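Outer membrane protein (Tpn50) (PDB 3OON) probably binds peptidoglycan through this C-terminal OmpA-like domain, tethering the outer membrane to the cell wall. Local coordinates at residues 20-23 with 28-31; 31-36 with 78-83; 55-60 with 71-76; 15-20 with 37-42. One frame throughout, in Å; residues are numbered along the deposited sequence.

Interaction 1 of 4, residues 20-23 with 28-31; sequences EFYP and ILQK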
loop_
_atom_site.group_PDB
_atom_site.type_symbol
_atom_site.label_atom_id
_atom_site.label_comp_id
_atom_site.label_asym_id
_atom_site.label_seq_id
_atom_site.Cartn_x
_atom_site.Cartn_y
_atom_site.Cartn_z
ATOM N N GLU A 20 7.831 13.390 -7.142
ATOM C CA GLU A 20 8.274 14.718 -7.520
ATOM C C GLU A 20 9.118 14.626 -8.777
ATOM O O GLU A 20 10.128 13.912 -8.805
ATOM C CB GLU A 20 9.073 15.362 -6.392
ATOM C CG GLU A 20 8.223 15.739 -5.199
ATOM C CD GLU A 20 8.904 16.716 -4.254
ATOM O OE1 GLU A 20 9.608 17.638 -4.719
ATOM O OE2 GLU A 20 8.716 16.561 -3.033
ATOM N N PHE A 21 8.665 15.315 -9.821
ATOM C CA PHE A 21 9.434 15.519 -11.039
ATOM C C PHE A 21 9.834 16.982 -11.093
ATOM O O PHE A 21 9.103 17.847 -10.612
ATOM C CB PHE A 21 8.587 15.201 -12.278
ATOM C CG PHE A 21 8.269 13.745 -12.445
ATOM C CD1 PHE A 21 9.172 12.887 -13.070
ATOM C CD2 PHE A 21 7.057 13.236 -12.003
ATOM C CE1 PHE A 21 8.867 11.526 -13.237
ATOM C CE2 PHE A 21 6.745 11.885 -12.164
ATOM C CZ PHE A 21 7.651 11.031 -12.778
ATOM N N TYR A 22 10.990 17.268 -11.670
ATOM C CA TYR A 22 11.355 18.658 -11.905
ATOM C C TYR A 22 10.349 19.284 -12.872
ATOM O O TYR A 22 9.798 18.577 -13.718
ATOM C CB TYR A 22 12.784 18.750 -12.421
ATOM C CG TYR A 22 13.814 18.490 -11.340
ATOM C CD1 TYR A 22 14.045 19.429 -10.325
ATOM C CD2 TYR A 22 14.554 17.311 -11.328
ATOM C CE1 TYR A 22 14.993 19.195 -9.328
ATOM C CE2 TYR A 22 15.507 17.066 -10.336
ATOM C CZ TYR A 22 15.722 18.015 -9.341
ATOM O OH TYR A 22 16.657 17.782 -8.352
ATOM N N PRO A 23 10.096 20.605 -12.742
ATOM C CA PRO A 23 9.010 21.251 -13.490
ATOM C C PRO A 23 9.066 20.931 -14.978
ATOM O O PRO A 23 10.139 21.022 -15.583
ATOM C CB PRO A 23 9.261 22.749 -13.272
ATOM C CG PRO A 23 10.063 22.837 -12.020
ATOM C CD PRO A 23 10.852 21.561 -11.911
ATOM N N ILE A 28 13.088 12.384 -12.424
ATOM C CA ILE A 28 12.717 12.109 -11.034
ATOM C C ILE A 28 13.737 12.754 -10.100
ATOM O O ILE A 28 14.942 12.611 -10.310
ATOM C CB ILE A 28 12.683 10.565 -10.773
ATOM C CG1 ILE A 28 11.720 9.864 -11.746
ATOM C CG2 ILE A 28 12.287 10.258 -9.343
ATOM C CD1 ILE A 28 12.054 8.392 -12.017
ATOM N N LEU A 29 13.260 13.477 -9.083
ATOM C CA LEU A 29 14.151 14.016 -8.046
ATOM C C LEU A 29 14.859 12.891 -7.304
ATOM O O LEU A 29 14.264 11.849 -7.017
ATOM C CB LEU A 29 13.387 14.882 -7.041
ATOM C CG LEU A 29 13.316 16.389 -7.296
ATOM C CD1 LEU A 29 12.336 16.706 -8.425
ATOM C CD2 LEU A 29 12.917 17.114 -6.030
ATOM N N GLN A 30 16.136 13.120 -6.998
ATOM C CA GLN A 30 17.001 12.126 -6.360
ATOM C C GLN A 30 16.371 11.464 -5.130
ATOM O O GLN A 30 16.453 10.246 -4.952
ATOM C CB GLN A 30 18.335 12.786 -5.972
ATOM C CG GLN A 30 19.322 11.858 -5.277
ATOM C CD GLN A 30 20.047 10.931 -6.247
ATOM O OE1 GLN A 30 19.587 10.690 -7.367
ATOM N NE2 GLN A 30 21.190 10.410 -5.818
ATOM N N LYS A 31 15.740 12.277 -4.292
ATOM C CA LYS A 31 15.180 11.816 -3.029
ATOM C C LYS A 31 14.017 10.835 -3.202
ATOM O O LYS A 31 13.630 10.168 -2.240
ATOM C CB LYS A 31 14.729 13.007 -2.179
ATOM C CG LYS A 31 13.550 13.780 -2.769
ATOM C CD LYS A 31 13.080 14.858 -1.819
ATOM C CE LYS A 31 11.914 15.615 -2.403
ATOM N NZ LYS A 31 11.685 16.900 -1.678
#
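A single beta bridge between F21 and I28 closes the loop that leads from strand 12-20 to helix 33-45 in this OmpA-like domain. The backbone N of L29 donates to O of E20 at 3.2 Å, nearly straight at 176°. L29 lies against one face of the Y22 ring: its CD1 is 3.5 Å from the ring centroid, almost exactly on the ring normal, a CH-pi contact. CG of the same leucine rests 3.6 Å from CZ of Y22. The other methyl, CD2, turns to the carboxylate of E20, 3.6 Å from OE1. That carboxylate also meets K31, whose extended chain brings NZ to 3.3 Å from OE2 of E20, a long, weak salt bridge. On the inner side the side chains of F21 and I28 run side by side and point the same way, with CE1 of F21 3.6 Å from CG1 of I28. Both are buried. F21 continues onto R73 of helix 63-83 and R115 of strand 114-122, while I28 packs on A76 and I77 of helix 63-83 and on Y33 and I36 of helix 33-45.

Interaction 2 of 4, residues 31-36 with 78-83; sequences KEYKKI and GNYLIK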
loop_
_atom_site.group_PDB
_atom_site.type_symbol
_atom_site.label_atom_id
_atom_site.label_comp_id
_atom_site.label_asym_id
_atom_site.label_seq_id
_atom_site.Cartn_x
_atom_site.Cartn_y
_atom_site.Cartn_z
ATOM N N LYS A 31 15.740 12.277 -4.292
ATOM C CA LYS A 31 15.180 11.816 -3.029
ATOM C C LYS A 31 14.017 10.835 -3.202
ATOM O O LYS A 31 13.630 10.168 -2.240
ATOM C CB LYS A 31 14.729 13.007 -2.179
ATOM C CG LYS A 31 13.550 13.780 -2.769
ATOM C CD LYS A 31 13.080 14.858 -1.819
ATOM C CE LYS A 31 11.914 15.615 -2.403
ATOM N NZ LYS A 31 11.685 16.900 -1.678
ATOM N N GLU A 32 13.466 10.750 -4.415
ATOM C CA GLU A 32 12.288 9.920 -4.668
ATOM C C GLU A 32 12.630 8.453 -4.926
ATOM O O GLU A 32 11.750 7.593 -4.893
ATOM C CB GLU A 32 11.449 10.476 -5.839
ATOM C CG GLU A 32 10.897 11.903 -5.669
ATOM C CD GLU A 32 9.848 12.005 -4.579
ATOM O OE1 GLU A 32 10.205 11.829 -3.399
ATOM O OE2 GLU A 32 8.669 12.261 -4.893
ATOM N N TYR A 33 13.901 8.158 -5.189
ATOM C CA TYR A 33 14.279 6.790 -5.540
ATOM C C TYR A 33 14.031 5.784 -4.415
ATOM O O TYR A 33 13.716 4.627 -4.678
ATOM C CB TYR A 33 15.718 6.723 -6.068
ATOM C CG TYR A 33 15.835 7.278 -7.471
ATOM C CD1 TYR A 33 15.247 6.620 -8.547
ATOM C CD2 TYR A 33 16.516 8.463 -7.717
ATOM C CE1 TYR A 33 15.336 7.129 -9.840
ATOM C CE2 TYR A 33 16.617 8.982 -9.012
ATOM C CZ TYR A 33 16.025 8.307 -10.063
ATOM O OH TYR A 33 16.116 8.814 -11.338
ATOM N N LYS A 34 14.147 6.244 -3.169
ATOM C CA LYS A 34 13.866 5.414 -2.003
ATOM C C LYS A 34 12.388 4.970 -1.983
ATOM O O LYS A 34 12.072 3.836 -1.614
ATOM C CB LYS A 34 14.230 6.180 -0.727
ATOM C CG LYS A 34 14.203 5.359 0.560
ATOM C CD LYS A 34 15.587 4.801 0.916
ATOM C CE LYS A 34 15.886 4.918 2.418
ATOM N NZ LYS A 34 15.001 4.088 3.286
ATOM N N LYS A 35 11.492 5.863 -2.393
ATOM C CA LYS A 35 10.073 5.517 -2.539
ATOM C C LYS A 35 9.850 4.465 -3.632
ATOM O O LYS A 35 9.079 3.506 -3.450
ATOM C CB LYS A 35 9.252 6.764 -2.841
ATOM C CG LYS A 35 7.754 6.510 -2.946
ATOM C CD LYS A 35 6.989 7.753 -3.461
ATOM C CE LYS A 35 6.869 8.827 -2.415
ATOM N NZ LYS A 35 5.726 9.732 -2.722
ATOM N N ILE A 36 10.520 4.637 -4.767
ATOM C CA ILE A 36 10.426 3.640 -5.833
ATOM C C ILE A 36 11.044 2.308 -5.377
ATOM O O ILE A 36 10.592 1.244 -5.787
ATOM C CB ILE A 36 11.041 4.126 -7.158
ATOM C CG1 ILE A 36 10.411 5.461 -7.588
ATOM C CG2 ILE A 36 10.813 3.085 -8.253
ATOM C CD1 ILE A 36 11.195 6.183 -8.669
ATOM N N GLY A 78 9.489 3.086 -14.878
ATOM C CA GLY A 78 9.702 1.736 -15.406
ATOM C C GLY A 78 11.171 1.431 -15.622
ATOM O O GLY A 78 11.646 0.344 -15.257
ATOM N N ASN A 79 11.896 2.390 -16.197
ATOM C CA ASN A 79 13.325 2.220 -16.465
ATOM C C ASN A 79 14.131 1.934 -15.203
ATOM O O ASN A 79 15.070 1.133 -15.232
ATOM C CB ASN A 79 13.903 3.433 -17.186
ATOM C CG ASN A 79 13.495 3.501 -18.651
ATOM O OD1 ASN A 79 13.011 2.521 -19.225
ATOM N ND2 ASN A 79 13.685 4.666 -19.259
ATOM N N TYR A 80 13.759 2.583 -14.103
ATOM C CA TYR A 80 14.426 2.366 -12.828
ATOM C C TYR A 80 14.144 0.962 -12.305
ATOM O O TYR A 80 15.060 0.276 -11.841
ATOM C CB TYR A 80 14.021 3.431 -11.801
ATOM C CG TYR A 80 14.732 3.277 -10.473
ATOM C CD1 TYR A 80 16.086 3.588 -10.342
ATOM C CD2 TYR A 80 14.058 2.799 -9.358
ATOM C CE1 TYR A 80 16.740 3.435 -9.128
ATOM C CE2 TYR A 80 14.697 2.653 -8.138
ATOM C CZ TYR A 80 16.040 2.970 -8.029
ATOM O OH TYR A 80 16.686 2.825 -6.824
ATOM N N LEU A 81 12.886 0.534 -12.417
ATOM C CA LEU A 81 12.492 -0.829 -12.057
ATOM C C LEU A 81 13.215 -1.903 -12.883
ATOM O O LEU A 81 13.552 -2.963 -12.353
ATOM C CB LEU A 81 10.975 -1.005 -12.142
ATOM C CG LEU A 81 10.111 -0.126 -11.227
ATOM C CD1 LEU A 81 8.644 -0.336 -11.550
ATOM C CD2 LEU A 81 10.376 -0.411 -9.736
ATOM N N ILE A 82 13.427 -1.620 -14.170
ATOM C CA ILE A 82 14.238 -2.473 -15.044
ATOM C C ILE A 82 15.652 -2.554 -14.492
ATOM O O ILE A 82 16.194 -3.646 -14.284
ATOM C CB ILE A 82 14.333 -1.901 -16.478
ATOM C CG1 ILE A 82 12.953 -1.768 -17.111
ATOM C CG2 ILE A 82 15.241 -2.773 -17.343
ATOM C CD1 ILE A 82 12.239 -3.056 -17.223
ATOM N N LYS A 83 16.231 -1.382 -14.242
ATOM C CA LYS A 83 17.610 -1.244 -13.755
ATOM C C LYS A 83 17.814 -1.964 -12.412
ATOM O O LYS A 83 18.878 -2.554 -12.167
ATOM C CB LYS A 83 17.964 0.242 -13.642
ATOM C CG LYS A 83 19.417 0.556 -13.271
ATOM C CD LYS A 83 19.565 2.053 -12.996
ATOM C CE LYS A 83 20.976 2.436 -12.607
ATOM N NZ LYS A 83 21.077 3.921 -12.521
#
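Y80 reaches across from helix 63-83 to touch Y33 and I36 on helix 33-45. From CB its ring leaves with CG anti to the backbone N (chi1 -178°), which carries it out toward the other helix. CG has CD1 of Y33 at 3.9 Å. CD1 and CE1 of Y80 come closer to that same Y33 carbon, the latter at 3.6 Å. Along the opposite edge of the ring CD2 meets the methyl CG2 of I36 at 3.4 Å, and CE2 follows this methyl less closely. The two partners use the ring differently. CD1 of Y33 stands over the centre of one face, whereas CG2 of I36 comes in at the edge, near the ring plane. The two tyrosine rings form an oblique pair, planes at 43° and centroids 4.7 Å apart. This is helix-to-helix packing within the alpha/beta OmpA-like domain. Both helices lean on each other here through side chains alone, with no hydrogen bond between the two segments. Further out, CZ of Y80 has CD1 of Y33 at 3.8 Å. At the tip, OH of Y80 bonds to OD1 of D37, one residue beyond I36 on the facing helix. That bond fixes the far end of the ring, while Y33 covers one face and the methyl of I36 meets one edge. Deeper in, CG2 of I36 also touches CD2 of L81 at 3.8 Å. L81 is buried and goes on to A40 and L43 of helix 33-45. I36 has I28 and I19 as further neighbours.

Interaction 3 of 4, residues 55-60 with 71-76; sequences GHTEQF and EKRARA. With SO4 (sulfate ion), chain B.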
loop_
_atom_site.group_PDB
_atom_site.type_symbol
_atom_site.label_atom_id
_atom_site.label_comp_id
_atom_site.label_asym_id
_atom_site.label_seq_id
_atom_site.Cartn_x
_atom_site.Cartn_y
_atom_site.Cartn_z
ATOM N N GLY A 55 1.190 7.462 -16.377
ATOM C CA GLY A 55 1.749 8.781 -16.085
ATOM C C GLY A 55 0.740 9.882 -16.341
ATOM O O GLY A 55 -0.219 9.702 -17.113
ATOM N N HIS A 56 0.962 11.026 -15.695
ATOM C CA HIS A 56 0.052 12.151 -15.767
ATOM C C HIS A 56 0.793 13.480 -15.785
ATOM O O HIS A 56 1.901 13.623 -15.238
ATOM C CB HIS A 56 -0.928 12.155 -14.579
ATOM C CG HIS A 56 -1.727 10.897 -14.443
ATOM N ND1 HIS A 56 -2.979 10.744 -14.999
ATOM C CD2 HIS A 56 -1.450 9.732 -13.813
ATOM C CE1 HIS A 56 -3.440 9.539 -14.717
ATOM N NE2 HIS A 56 -2.532 8.904 -13.996
ATOM N N THR A 57 0.162 14.449 -16.435
ATOM C CA THR A 57 0.586 15.832 -16.373
ATOM C C THR A 57 -0.559 16.633 -15.777
ATOM O O THR A 57 -1.672 16.125 -15.635
ATOM C CB THR A 57 0.912 16.395 -17.765
ATOM O OG1 THR A 57 -0.175 16.109 -18.652
ATOM C CG2 THR A 57 2.173 15.767 -18.322
ATOM N N GLU A 58 -0.281 17.889 -15.445
ATOM C CA GLU A 58 -1.297 18.776 -14.884
ATOM C C GLU A 58 -1.601 19.966 -15.789
ATOM O O GLU A 58 -2.743 20.427 -15.844
ATOM C CB GLU A 58 -0.880 19.242 -13.493
ATOM C CG GLU A 58 -0.820 18.098 -12.490
ATOM C CD GLU A 58 -0.613 18.550 -11.060
ATOM O OE1 GLU A 58 -0.278 19.737 -10.831
ATOM O OE2 GLU A 58 -0.778 17.700 -10.155
ATOM N N GLN A 59 -0.576 20.448 -16.490
ATOM C CA GLN A 59 -0.671 21.638 -17.350
ATOM C C GLN A 59 -1.645 21.399 -18.495
ATOM O O GLN A 59 -1.735 20.294 -19.026
ATOM C CB GLN A 59 0.723 21.958 -17.910
ATOM C CG GLN A 59 0.877 23.243 -18.687
ATOM C CD GLN A 59 2.328 23.528 -19.067
ATOM O OE1 GLN A 59 2.934 24.471 -18.554
ATOM N NE2 GLN A 59 2.890 22.719 -19.963
ATOM N N PHE A 60 -2.392 22.427 -18.881
ATOM C CA PHE A 60 -3.198 22.268 -20.076
ATOM C C PHE A 60 -2.451 22.724 -21.323
ATOM O O PHE A 60 -2.714 23.777 -21.908
ATOM C CB PHE A 60 -4.630 22.797 -19.904
ATOM C CG PHE A 60 -5.525 21.809 -19.190
ATOM C CD1 PHE A 60 -6.060 20.712 -19.878
ATOM C CD2 PHE A 60 -5.764 21.918 -17.818
ATOM C CE1 PHE A 60 -6.856 19.775 -19.225
ATOM C CE2 PHE A 60 -6.563 20.980 -17.147
ATOM C CZ PHE A 60 -7.108 19.906 -17.854
ATOM N N GLU A 71 3.784 10.028 -20.716
ATOM C CA GLU A 71 4.300 8.693 -21.018
ATOM C C GLU A 71 5.777 8.559 -20.637
ATOM O O GLU A 71 6.185 7.517 -20.122
ATOM C CB GLU A 71 4.068 8.273 -22.481
ATOM C CG GLU A 71 4.319 6.763 -22.685
ATOM C CD GLU A 71 4.271 6.320 -24.133
ATOM O OE1 GLU A 71 5.345 6.008 -24.692
ATOM O OE2 GLU A 71 3.162 6.263 -24.703
ATOM N N LYS A 72 6.563 9.609 -20.872
ATOM C CA LYS A 72 7.987 9.596 -20.503
ATOM C C LYS A 72 8.200 9.540 -18.988
ATOM O O LYS A 72 9.219 9.024 -18.516
ATOM C CB LYS A 72 8.733 10.783 -21.119
ATOM C CG LYS A 72 8.626 10.843 -22.647
ATOM C CD LYS A 72 9.656 11.763 -23.268
ATOM C CE LYS A 72 10.958 11.022 -23.541
ATOM N NZ LYS A 72 11.914 11.821 -24.362
ATOM N N ARG A 73 7.238 10.075 -18.236
ATOM C CA ARG A 73 7.235 9.965 -16.773
ATOM C C ARG A 73 7.012 8.517 -16.328
ATOM O O ARG A 73 7.747 8.021 -15.479
ATOM C CB ARG A 73 6.191 10.899 -16.146
ATOM C CG ARG A 73 6.678 12.322 -16.083
ATOM C CD ARG A 73 5.630 13.280 -15.558
ATOM N NE ARG A 73 6.203 14.616 -15.502
ATOM C CZ ARG A 73 5.493 15.732 -15.401
ATOM N NH1 ARG A 73 4.173 15.678 -15.338
ATOM N NH2 ARG A 73 6.104 16.905 -15.365
ATOM N N ALA A 74 6.018 7.849 -16.915
ATOM C CA ALA A 74 5.813 6.414 -16.682
ATOM C C ALA A 74 7.072 5.613 -17.036
ATOM O O ALA A 74 7.485 4.704 -16.301
ATOM C CB ALA A 74 4.607 5.911 -17.489
ATOM N N ARG A 75 7.675 5.952 -18.167
ATOM C CA ARG A 75 8.899 5.279 -18.617
ATOM C C ARG A 75 10.104 5.501 -17.700
ATOM O O ARG A 75 10.891 4.575 -17.485
ATOM C CB ARG A 75 9.218 5.652 -20.067
ATOM C CG ARG A 75 8.352 4.891 -21.032
ATOM C CD ARG A 75 8.684 5.139 -22.492
ATOM N NE ARG A 75 7.734 4.409 -23.330
ATOM C CZ ARG A 75 7.867 3.137 -23.698
ATOM N NH1 ARG A 75 8.932 2.425 -23.329
ATOM N NH2 ARG A 75 6.932 2.576 -24.450
ATOM N N ALA A 76 10.243 6.707 -17.152
ATOM C CA ALA A 76 11.307 6.993 -16.182
ATOM C C ALA A 76 11.207 6.057 -14.963
ATOM O O ALA A 76 12.221 5.525 -14.498
ATOM C CB ALA A 76 11.250 8.453 -15.745
HETATM S S SO4 B . 3.075 19.269 -15.732
HETATM O O1 SO4 B . 3.067 20.406 -14.813
HETATM O O2 SO4 B . 2.591 18.072 -15.055
HETATM O O3 SO4 B . 2.195 19.597 -16.852
HETATM O O4 SO4 B . 4.434 19.075 -16.225
#
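The guanidinium of R73 takes its partners at the edge: O of H56 and a sulfate ion both lie near its plane. CG2 of T57 approaches obliquely, 3.6 Å from NH1. The imidazole of H56, whose CB points away from the helix, meets the ring of W97 with planes about 10° apart, and its NE2 bonds to OE1 of E118. The site belongs to the OmpA-like domain, where the loop after strand 51-55 passes along helix 63-83. NH1 of R73 is shared between two acceptors. It gives a 3.1 Å bond to O of H56, which receives it on a lone pair in the carbonyl plane with an N-H...O angle of 150°. Its other bond, to O2 of the sulfate, measures 2.9 Å and is almost straight at 177°. NH2 holds O4 of the same ion. NE donates to O of S25. With NH1 and NH2 also bonded, the guanidinium is fixed in its plane. The loop supplies backbone donors to the anion: N of E58 reaches O2 at 2.9 Å, and N of Q59 reaches O3 at 2.9 Å. R115 adds its NE. The sulfate probably comes from the crystallisation liquor, but this cluster of arginine and backbone N-H groups is a pocket suited to an anion. In OmpA-like domains a conserved arginine of this helix commonly takes part in peptidoglycan recognition, and R73 may play a similar role. Behind it, G55 lies against the helix, and its backbone N is 3.9 Å from CB of A74.

Interaction 4 of 4, residues 15-20 with 37-42; sequences LSFDIE and DLIAKL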
loop_
_atom_site.group_PDB
_atom_site.type_symbol
_atom_site.label_atom_id
_atom_site.label_comp_id
_atom_site.label_asym_id
_atom_site.label_seq_id
_atom_site.Cartn_x
_atom_site.Cartn_y
_atom_site.Cartn_z
ATOM N N LEU A 15 -1.376 0.523 -7.231
ATOM C CA LEU A 15 -0.466 1.262 -6.368
ATOM C C LEU A 15 -0.511 2.716 -6.810
ATOM O O LEU A 15 -0.062 3.057 -7.908
ATOM C CB LEU A 15 0.971 0.721 -6.472
ATOM C CG LEU A 15 1.215 -0.793 -6.393
ATOM C CD1 LEU A 15 2.727 -1.092 -6.437
ATOM C CD2 LEU A 15 0.590 -1.365 -5.141
ATOM N N SER A 16 -1.083 3.577 -5.982
ATOM C CA SER A 16 -1.129 4.989 -6.344
ATOM C C SER A 16 -0.252 5.797 -5.398
ATOM O O SER A 16 -0.241 5.576 -4.183
ATOM C CB SER A 16 -2.564 5.519 -6.404
ATOM O OG SER A 16 -3.111 5.665 -5.125
ATOM N N PHE A 17 0.524 6.705 -5.966
ATOM C CA PHE A 17 1.496 7.454 -5.199
ATOM C C PHE A 17 1.835 8.724 -5.958
ATOM O O PHE A 17 1.348 8.940 -7.068
ATOM C CB PHE A 17 2.755 6.608 -4.947
ATOM C CG PHE A 17 3.339 6.008 -6.189
ATOM C CD1 PHE A 17 4.375 6.635 -6.855
ATOM C CD2 PHE A 17 2.836 4.812 -6.703
ATOM C CE1 PHE A 17 4.910 6.081 -8.034
ATOM C CE2 PHE A 17 3.357 4.254 -7.869
ATOM C CZ PHE A 17 4.400 4.890 -8.535
ATOM N N ASP A 18 2.661 9.579 -5.376
ATOM C CA ASP A 18 3.079 10.777 -6.096
ATOM C C ASP A 18 4.587 10.969 -6.036
ATOM O O ASP A 18 5.213 10.847 -4.977
ATOM C CB ASP A 18 2.331 12.024 -5.623
ATOM C CG ASP A 18 2.691 12.413 -4.216
ATOM O OD1 ASP A 18 3.370 11.617 -3.546
ATOM O OD2 ASP A 18 2.301 13.516 -3.776
ATOM N N ILE A 19 5.145 11.270 -7.201
ATOM C CA ILE A 19 6.585 11.346 -7.410
ATOM C C ILE A 19 6.869 12.766 -7.816
ATOM O O ILE A 19 6.221 13.292 -8.728
ATOM C CB ILE A 19 7.043 10.407 -8.563
ATOM C CG1 ILE A 19 6.858 8.928 -8.193
ATOM C CG2 ILE A 19 8.496 10.718 -9.005
ATOM C CD1 ILE A 19 7.821 8.386 -7.121
ATOM N N GLU A 20 7.831 13.390 -7.142
ATOM C CA GLU A 20 8.274 14.718 -7.520
ATOM C C GLU A 20 9.118 14.626 -8.777
ATOM O O GLU A 20 10.128 13.912 -8.805
ATOM C CB GLU A 20 9.073 15.362 -6.392
ATOM C CG GLU A 20 8.223 15.739 -5.199
ATOM C CD GLU A 20 8.904 16.716 -4.254
ATOM O OE1 GLU A 20 9.608 17.638 -4.719
ATOM O OE2 GLU A 20 8.716 16.561 -3.033
ATOM N N ASP A 37 12.052 2.375 -4.511
ATOM C CA ASP A 37 12.664 1.161 -3.935
ATOM C C ASP A 37 11.654 0.348 -3.125
ATOM O O ASP A 37 11.652 -0.885 -3.166
ATOM C CB ASP A 37 13.852 1.514 -3.046
ATOM C CG ASP A 37 15.081 1.926 -3.835
ATOM O OD1 ASP A 37 15.124 1.697 -5.059
ATOM O OD2 ASP A 37 16.010 2.485 -3.213
ATOM N N LEU A 38 10.796 1.052 -2.397
ATOM C CA LEU A 38 9.700 0.416 -1.673
ATOM C C LEU A 38 8.713 -0.234 -2.642
ATOM O O LEU A 38 8.300 -1.384 -2.445
ATOM C CB LEU A 38 8.983 1.415 -0.750
ATOM C CG LEU A 38 7.732 0.868 -0.046
ATOM C CD1 LEU A 38 8.020 -0.404 0.783
ATOM C CD2 LEU A 38 7.121 1.944 0.821
ATOM N N ILE A 39 8.335 0.500 -3.690
ATOM C CA ILE A 39 7.515 -0.087 -4.754
ATOM C C ILE A 39 8.188 -1.363 -5.293
ATOM O O ILE A 39 7.529 -2.392 -5.479
ATOM C CB ILE A 39 7.246 0.937 -5.884
ATOM C CG1 ILE A 39 6.347 2.067 -5.359
ATOM C CG2 ILE A 39 6.597 0.270 -7.085
ATOM C CD1 ILE A 39 6.473 3.367 -6.123
ATOM N N ALA A 40 9.498 -1.288 -5.519
ATOM C CA ALA A 40 10.278 -2.421 -6.033
ATOM C C ALA A 40 10.216 -3.635 -5.100
ATOM O O ALA A 40 10.150 -4.780 -5.562
ATOM C CB ALA A 40 11.729 -1.997 -6.301
ATOM N N LYS A 41 10.217 -3.378 -3.794
ATOM C CA LYS A 41 10.104 -4.435 -2.789
ATOM C C LYS A 41 8.771 -5.179 -2.905
ATOM O O LYS A 41 8.727 -6.395 -2.762
ATOM C CB LYS A 41 10.275 -3.868 -1.381
ATOM C CG LYS A 41 11.548 -4.300 -0.691
ATOM C CD LYS A 41 11.379 -4.218 0.819
ATOM C CE LYS A 41 12.175 -5.303 1.543
ATOM N NZ LYS A 41 12.215 -5.033 2.993
ATOM N N LEU A 42 7.690 -4.450 -3.175
ATOM C CA LEU A 42 6.399 -5.080 -3.398
ATOM C C LEU A 42 6.366 -5.853 -4.709
ATOM O O LEU A 42 5.907 -6.989 -4.734
ATOM C CB LEU A 42 5.272 -4.043 -3.386
ATOM C CG LEU A 42 5.112 -3.276 -2.076
ATOM C CD1 LEU A 42 4.064 -2.198 -2.249
ATOM C CD2 LEU A 42 4.727 -4.234 -0.932
#
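I39 drives its CD1 methyl into the face of F17, the tight part of the contact. The methyl lies 3.6 Å from the ring centroid and 13° off the ring normal, a CH-pi contact from helix to strand. CZ of F17 is its nearest ring atom, at 3.5 Å. The two side chains come from opposite directions. F17 holds CG between its backbone N and carbonyl carbon (chi1 52°); with chi2 at 96° the ring offers a face to the methyl. The contact with L15 is looser: the side chains of L15 and I39 pass in opposite directions, CD1 of L15 4.2 Å from CG2 of I39. L42 points toward the strand without close contact. S16 and D18 point away from this contact and are partly exposed; K35 of the same helix reaches round to a salt bridge with D18. L38 and L42 also touch E7 and F46 of the second subunit. All three residues that touch, L15, F17 and I39, are buried, and F17 also rests on V117 and I119 of strand 114-122. This is a helix laid over one face of a mixed beta sheet, the helix-on-sheet core of the OmpA-like fold.

How the interactions relate
Interactions 1 and 4 share E20 at the end of strand 12-20, and interaction 2 takes over from interaction 1 at K31. The segments of interactions 2 and 4 alternate along the chain. Interaction 3 comes after 1 and 4 and falls between the two segments of 2. Helix 33-45 serves interactions 2 and 4, centres about 8 Å apart; helix 63-83 serves 2 and 3. Interactions 3 and 4, centres about 15 Å apart, lie on opposite sides of the chain's centre. OE2 of E32 takes N of E20, joining interaction 2 to 1 and 4. I28 is a second junction, touching I19, I36 and Y33. F21 packs on R73. Sheet and helices thus form one core, with the sulfate site beside helix 63-83.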